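PDB 4KFR: genome packaging NTPase B204 from Sulfolobus turreted icosahedral virus 2, which probably hydrolyses nucleoside triphosphates, most likely ATP, to drive the packaging of viral DNA into the preformed capsid. Local coordinates for residues A[79-84]-A[117-122]; A[109-114]-A[143-148]. One frame throughout, in Å; residues are numbered along the deposited sequence.

Contact 1 (A[79-84]-A[117-122]); sequences DFFEKL and PAIDEA
Phe81 and Ala118 meet at the centre of this contact between two helices. The ring carbon Phe81 CD2 lies 3.9 Å from Ala118 CB. The methyl approaches the ring obliquely. The far end of the ring reaches the next turn of the opposite helix, where Phe81 CZ comes within 4.4 Å of Ala122 CB. That methyl sits at the ring edge, near its plane. The same edge faces the backbone N of Ile119. One aromatic side chain thus spans a full helical turn, from Ala118 to Ala122.

Phe81 reaches across because its CG stands anti to the backbone N (chi1 -178°). The small Ala118 methyl also rests on the backbone of Glu82, with Ala118 CB 3.8 Å from Glu82 CA. The axes of 80-84 and 117-122 still stay 9.4 Å apart, and they cross at 50°.

Towards solvent, beside the exposed Glu82, the contact becomes polar. A water accepts a hydrogen bond from Ala118 N at 3.0 Å. This amide belongs to the first turn of its helix, where no preceding turn supplies a carbonyl. The water also gives a weak, long bond to Glu82 OE1, so the carboxylate is linked to that helix start only indirectly.

Further out, Phe81 meets Phe109 edge-to-face and also packs against the ring of His108. Trp85, one turn on from Phe81, touches both alanines. Glu121 OE1 ties the helices together again, through a hydrogen bond from Trp85 NE1 and a salt bridge to Lys89. The arrangement is helix-on-helix packing in a P-loop-type alpha/beta fold, joining helices 80-95 and 117-124, which lie before and after the parallel strand 98-102.

Contact 2 (A[109-114]-A[143-148]); sequences FKYKQK and LMPIVY
Met144 CE meets Phe109 at the edge of its ring, close to the ring plane, with CE 3.5 Å from Phe109 CD2. This is the apolar centre of a contact between two loop regions of the P-loop-type alpha/beta fold. One follows strand 98-102. The other follows strand 131-137 and leads into helix 145-150. The methionine reaches the ring by bending at its last torsion (chi3 -58°), which turns the methyl towards Phe109. Val147 adds a looser apolar contact, with CG2 4.2 Å from Phe109 CB. Leu123 and Leu135 also pack on Phe109.

A second apolar patch lies nearer the surface. Tyr111 and Pro145 cross at about a right angle, and Tyr111 CD1 comes within 3.4 Å of Pro145 CD. The proline carbon approaches the ring obliquely. Lys112 CG lies 3.6 Å above the plane of the Tyr111 ring, over the centre of one face. Trp167 of helix 162-171 meets Tyr111 edge-to-face and also touches Pro145.

The polar edge is made by the backbone. Residues 110-113 form a type II beta turn, closed by the bond from Gln113 N to Lys110 O. Beside it, a single beta bridge pairs Lys110 with Leu143. The bridge is flanked by two backbone bonds, one between Tyr111 and Asp142, the other from Met144 N to Phe109 O at 3.1 Å, with 158° at the hydrogen. The same Phe109 O also receives a CA-H...O contact from Leu143 CA, at 3.4 Å.

Overall arrangement
Contacts 1 and 2 are about 13 Å apart between centres, and they touch. Phe81 CZ lies 3.8 Å from Phe109 CZ. Ile119 CG2 lies 3.7 Å from Met144 CE. Ile119 therefore connects the two, since it borders the Phe81 ring in contact 1 and packs on Met144 of contact 2. Their segments alternate along the chain: 79-84, 109-114, 117-122, 143-148. Loop 109-114 runs into helix 117-124 within a few residues, so the chain passes straight from contact 2 to contact 1. The P-loop (Walker A) pattern around Gly11, Gly16, Lys17 and Ser18 has backbone amides on a sulfate, consistent with a phosphate site. Neither contact contributes a residue to it.

Contact 1 (A[79-84]-A[117-122])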
loop_
_atom_site.group_PDB
_atom_site.type_symbol
_atom_site.label_atom_id
_atom_site.label_comp_id
_atom_site.label_asym_id
_atom_site.label_seq_id
_atom_site.Cartn_x
_atom_site.Cartn_y
_atom_site.Cartn_z
ATOM N N ASP A 79 2.752 17.406 9.268
ATOM C CA ASP A 79 3.948 16.788 8.684
ATOM C C ASP A 79 4.212 15.386 9.212
ATOM O O ASP A 79 5.366 14.971 9.302
ATOM C CB ASP A 79 5.196 17.649 8.908
ATOM C CG ASP A 79 5.448 17.956 10.378
ATOM O OD1 ASP A 79 6.383 18.743 10.656
ATOM O OD2 ASP A 79 4.713 17.433 11.252
ATOM N N PHE A 80 3.160 14.650 9.561
ATOM C CA PHE A 80 3.381 13.331 10.145
ATOM C C PHE A 80 4.086 12.374 9.196
ATOM O O PHE A 80 4.904 11.583 9.652
ATOM C CB PHE A 80 2.094 12.678 10.658
ATOM C CG PHE A 80 2.329 11.373 11.379
ATOM C CD1 PHE A 80 3.010 11.346 12.586
ATOM C CD2 PHE A 80 1.848 10.176 10.864
ATOM C CE1 PHE A 80 3.231 10.144 13.266
ATOM C CE2 PHE A 80 2.068 8.961 11.543
ATOM C CZ PHE A 80 2.760 8.959 12.742
ATOM N N PHE A 81 3.766 12.406 7.904
ATOM C CA PHE A 81 4.362 11.398 7.022
ATOM C C PHE A 81 5.882 11.417 7.028
ATOM O O PHE A 81 6.518 10.367 7.050
ATOM C CB PHE A 81 3.879 11.448 5.574
ATOM C CG PHE A 81 4.487 10.350 4.730
ATOM C CD1 PHE A 81 4.015 9.048 4.823
ATOM C CD2 PHE A 81 5.574 10.603 3.910
ATOM C CE1 PHE A 81 4.587 8.025 4.083
ATOM C CE2 PHE A 81 6.154 9.589 3.163
ATOM C CZ PHE A 81 5.662 8.294 3.252
ATOM N N GLU A 82 6.476 12.602 7.018
ATOM C CA GLU A 82 7.927 12.653 7.028
ATOM C C GLU A 82 8.508 12.086 8.332
ATOM O O GLU A 82 9.592 11.499 8.330
ATOM C CB GLU A 82 8.436 14.068 6.727
ATOM C CG GLU A 82 8.167 15.098 7.776
ATOM C CD GLU A 82 8.504 16.492 7.266
ATOM O OE1 GLU A 82 7.899 16.902 6.255
ATOM O OE2 GLU A 82 9.378 17.157 7.857
ATOM N N LYS A 83 7.766 12.214 9.436
ATOM C CA LYS A 83 8.214 11.624 10.699
ATOM C C LYS A 83 8.074 10.099 10.699
ATOM O O LYS A 83 8.972 9.392 11.145
ATOM C CB LYS A 83 7.471 12.238 11.884
ATOM C CG LYS A 83 7.577 13.766 11.914
ATOM C CD LYS A 83 7.421 14.356 13.313
ATOM C CE LYS A 83 5.990 14.732 13.608
ATOM N NZ LYS A 83 5.927 15.597 14.823
ATOM N N LEU A 84 6.935 9.617 10.206
ATOM C CA LEU A 84 6.689 8.191 9.998
ATOM C C LEU A 84 7.765 7.571 9.098
ATOM O O LEU A 84 8.284 6.480 9.372
ATOM C CB LEU A 84 5.319 8.016 9.351
ATOM C CG LEU A 84 4.947 6.603 8.893
ATOM C CD1 LEU A 84 4.928 5.676 10.078
ATOM C CD2 LEU A 84 3.603 6.623 8.192
ATOM N N PRO A 117 10.330 15.969 0.376
ATOM C CA PRO A 117 11.488 15.074 0.267
ATOM C C PRO A 117 11.161 13.621 0.680
ATOM O O PRO A 117 11.678 12.703 0.062
ATOM C CB PRO A 117 12.492 15.691 1.241
ATOM C CG PRO A 117 12.178 17.145 1.206
ATOM C CD PRO A 117 10.666 17.215 1.093
ATOM N N ALA A 118 10.300 13.430 1.679
ATOM C CA ALA A 118 9.911 12.080 2.098
ATOM C C ALA A 118 9.109 11.357 1.020
ATOM O O ALA A 118 9.337 10.181 0.764
ATOM C CB ALA A 118 9.140 12.098 3.435
ATOM N N ILE A 119 8.180 12.053 0.376
ATOM C CA ILE A 119 7.425 11.443 -0.722
ATOM C C ILE A 119 8.311 11.089 -1.906
ATOM O O ILE A 119 8.217 9.991 -2.460
ATOM C CB ILE A 119 6.304 12.361 -1.209
ATOM C CG1 ILE A 119 5.192 12.410 -0.171
ATOM C CG2 ILE A 119 5.749 11.871 -2.523
ATOM C CD1 ILE A 119 4.180 13.504 -0.434
ATOM N N ASP A 120 9.158 12.029 -2.304
ATOM C CA ASP A 120 10.124 11.770 -3.352
ATOM C C ASP A 120 10.951 10.508 -3.068
ATOM O O ASP A 120 11.137 9.666 -3.952
ATOM C CB ASP A 120 11.038 12.984 -3.531
ATOM C CG ASP A 120 12.149 12.726 -4.523
ATOM O OD1 ASP A 120 11.845 12.608 -5.723
ATOM O OD2 ASP A 120 13.323 12.637 -4.099
ATOM N N GLU A 121 11.430 10.374 -1.835
ATOM C CA GLU A 121 12.271 9.233 -1.465
ATOM C C GLU A 121 11.492 7.916 -1.490
ATOM O O GLU A 121 12.011 6.878 -1.910
ATOM C CB GLU A 121 12.878 9.460 -0.091
ATOM C CG GLU A 121 14.027 8.549 0.266
ATOM C CD GLU A 121 14.826 9.096 1.436
ATOM O OE1 GLU A 121 14.243 9.282 2.526
ATOM O OE2 GLU A 121 16.034 9.366 1.253
ATOM N N ALA A 122 10.242 7.967 -1.052
ATOM C CA ALA A 122 9.404 6.777 -0.991
ATOM C C ALA A 122 9.036 6.268 -2.378
ATOM O O ALA A 122 8.935 5.063 -2.608
ATOM C CB ALA A 122 8.152 7.054 -0.161
HETATM O O HOH W 1 9.913 15.479 3.816
#

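Contact 2 (A[109-114]-A[143-148])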
loop_
_atom_site.group_PDB
_atom_site.type_symbol
_atom_site.label_atom_id
_atom_site.label_comp_id
_atom_site.label_asym_id
_atom_site.label_seq_id
_atom_site.Cartn_x
_atom_site.Cartn_y
_atom_site.Cartn_z
ATOM N N PHE A 109 -0.321 10.538 -0.019
ATOM C CA PHE A 109 0.039 10.579 -1.432
ATOM C C PHE A 109 -1.114 11.122 -2.266
ATOM O O PHE A 109 -1.363 10.667 -3.381
ATOM C CB PHE A 109 0.415 9.185 -1.931
ATOM C CG PHE A 109 1.619 8.595 -1.244
ATOM C CD1 PHE A 109 1.484 7.887 -0.052
ATOM C CD2 PHE A 109 2.890 8.744 -1.792
ATOM C CE1 PHE A 109 2.603 7.350 0.585
ATOM C CE2 PHE A 109 4.005 8.199 -1.168
ATOM C CZ PHE A 109 3.856 7.493 0.018
ATOM N N LYS A 110 -1.821 12.103 -1.726
ATOM C CA LYS A 110 -2.964 12.660 -2.429
ATOM C C LYS A 110 -2.584 13.362 -3.740
ATOM O O LYS A 110 -1.561 14.046 -3.827
ATOM C CB LYS A 110 -3.718 13.620 -1.521
ATOM C CG LYS A 110 -5.020 14.089 -2.107
ATOM C CD LYS A 110 -5.898 14.745 -1.053
ATOM C CE LYS A 110 -7.155 15.340 -1.682
ATOM N NZ LYS A 110 -8.036 15.981 -0.664
ATOM N N TYR A 111 -3.429 13.183 -4.748
ATOM C CA TYR A 111 -3.274 13.839 -6.040
ATOM C C TYR A 111 -3.213 15.357 -5.857
ATOM O O TYR A 111 -3.985 15.919 -5.080
ATOM C CB TYR A 111 -4.437 13.427 -6.940
ATOM C CG TYR A 111 -4.432 13.995 -8.345
ATOM C CD1 TYR A 111 -3.257 14.108 -9.076
ATOM C CD2 TYR A 111 -5.617 14.384 -8.951
ATOM C CE1 TYR A 111 -3.264 14.613 -10.370
ATOM C CE2 TYR A 111 -5.637 14.889 -10.236
ATOM C CZ TYR A 111 -4.462 15.005 -10.942
ATOM O OH TYR A 111 -4.495 15.505 -12.226
ATOM N N LYS A 112 -2.236 15.977 -6.524
ATOM C CA LYS A 112 -2.025 17.431 -6.569
ATOM C C LYS A 112 -1.303 18.034 -5.351
ATOM O O LYS A 112 -1.013 19.232 -5.338
ATOM C CB LYS A 112 -3.335 18.193 -6.883
ATOM C CG LYS A 112 -3.975 17.785 -8.206
ATOM C CD LYS A 112 -5.428 18.288 -8.357
ATOM C CE LYS A 112 -6.376 17.618 -7.348
ATOM N NZ LYS A 112 -7.825 17.922 -7.613
ATOM N N GLN A 113 -0.995 17.214 -4.346
ATOM C CA GLN A 113 -0.257 17.709 -3.179
ATOM C C GLN A 113 1.213 18.000 -3.488
ATOM O O GLN A 113 1.771 17.508 -4.472
ATOM C CB GLN A 113 -0.342 16.733 -2.010
ATOM C CG GLN A 113 -1.736 16.605 -1.392
ATOM C CD GLN A 113 -2.139 17.817 -0.566
ATOM O OE1 GLN A 113 -1.489 18.155 0.424
ATOM N NE2 GLN A 113 -3.227 18.464 -0.959
ATOM N N LYS A 114 1.831 18.804 -2.630
ATOM C CA LYS A 114 3.239 19.136 -2.775
ATOM C C LYS A 114 4.062 17.859 -2.613
ATOM O O LYS A 114 3.830 17.082 -1.695
ATOM C CB LYS A 114 3.641 20.160 -1.706
ATOM C CG LYS A 114 5.021 20.763 -1.880
ATOM C CD LYS A 114 5.671 20.961 -0.510
ATOM C CE LYS A 114 5.883 22.426 -0.174
ATOM N NZ LYS A 114 6.005 22.623 1.318
ATOM N N LEU A 143 -4.816 9.256 -5.935
ATOM C CA LEU A 143 -3.385 9.289 -5.697
ATOM C C LEU A 143 -2.620 10.008 -6.817
ATOM O O LEU A 143 -3.090 10.095 -7.956
ATOM C CB LEU A 143 -2.845 7.871 -5.507
ATOM C CG LEU A 143 -3.583 7.003 -4.476
ATOM C CD1 LEU A 143 -2.872 5.667 -4.333
ATOM C CD2 LEU A 143 -3.709 7.710 -3.117
ATOM N N MET A 144 -1.445 10.532 -6.478
ATOM C CA MET A 144 -0.553 11.121 -7.470
ATOM C C MET A 144 -0.250 10.100 -8.551
ATOM O O MET A 144 0.093 8.958 -8.245
ATOM C CB MET A 144 0.763 11.560 -6.827
ATOM C CG MET A 144 0.601 12.415 -5.591
ATOM S SD MET A 144 2.183 12.687 -4.756
ATOM C CE MET A 144 2.684 11.025 -4.441
ATOM N N PRO A 145 -0.389 10.508 -9.821
ATOM C CA PRO A 145 -0.074 9.678 -10.977
ATOM C C PRO A 145 1.298 9.025 -10.902
ATOM O O PRO A 145 1.432 7.898 -11.368
ATOM C CB PRO A 145 -0.141 10.678 -12.127
ATOM C CG PRO A 145 -1.270 11.556 -11.725
ATOM C CD PRO A 145 -1.128 11.719 -10.223
ATOM N N ILE A 146 2.277 9.685 -10.294
ATOM C CA ILE A 146 3.615 9.112 -10.203
ATOM C C ILE A 146 3.636 7.840 -9.381
ATOM O O ILE A 146 4.510 7.000 -9.572
ATOM C CB ILE A 146 4.648 10.093 -9.611
ATOM C CG1 ILE A 146 4.133 10.675 -8.292
ATOM C CG2 ILE A 146 4.977 11.185 -10.614
ATOM C CD1 ILE A 146 5.076 11.669 -7.650
ATOM N N VAL A 147 2.690 7.707 -8.450
ATOM C CA VAL A 147 2.566 6.469 -7.695
ATOM C C VAL A 147 2.431 5.305 -8.672
ATOM O O VAL A 147 3.117 4.296 -8.551
ATOM C CB VAL A 147 1.358 6.495 -6.730
ATOM C CG1 VAL A 147 1.094 5.094 -6.152
ATOM C CG2 VAL A 147 1.587 7.519 -5.623
ATOM N N TYR A 148 1.582 5.472 -9.676
ATOM C CA TYR A 148 1.320 4.395 -10.626
ATOM C C TYR A 148 2.484 4.101 -11.569
ATOM O O TYR A 148 2.656 2.966 -12.016
ATOM C CB TYR A 148 0.031 4.676 -11.394
ATOM C CG TYR A 148 -1.135 4.771 -10.447
ATOM C CD1 TYR A 148 -1.597 3.639 -9.784
ATOM C CD2 TYR A 148 -1.743 5.991 -10.178
ATOM C CE1 TYR A 148 -2.653 3.712 -8.898
ATOM C CE2 TYR A 148 -2.806 6.073 -9.285
ATOM C CZ TYR A 148 -3.249 4.925 -8.649
ATOM O OH TYR A 148 -4.298 4.989 -7.764
#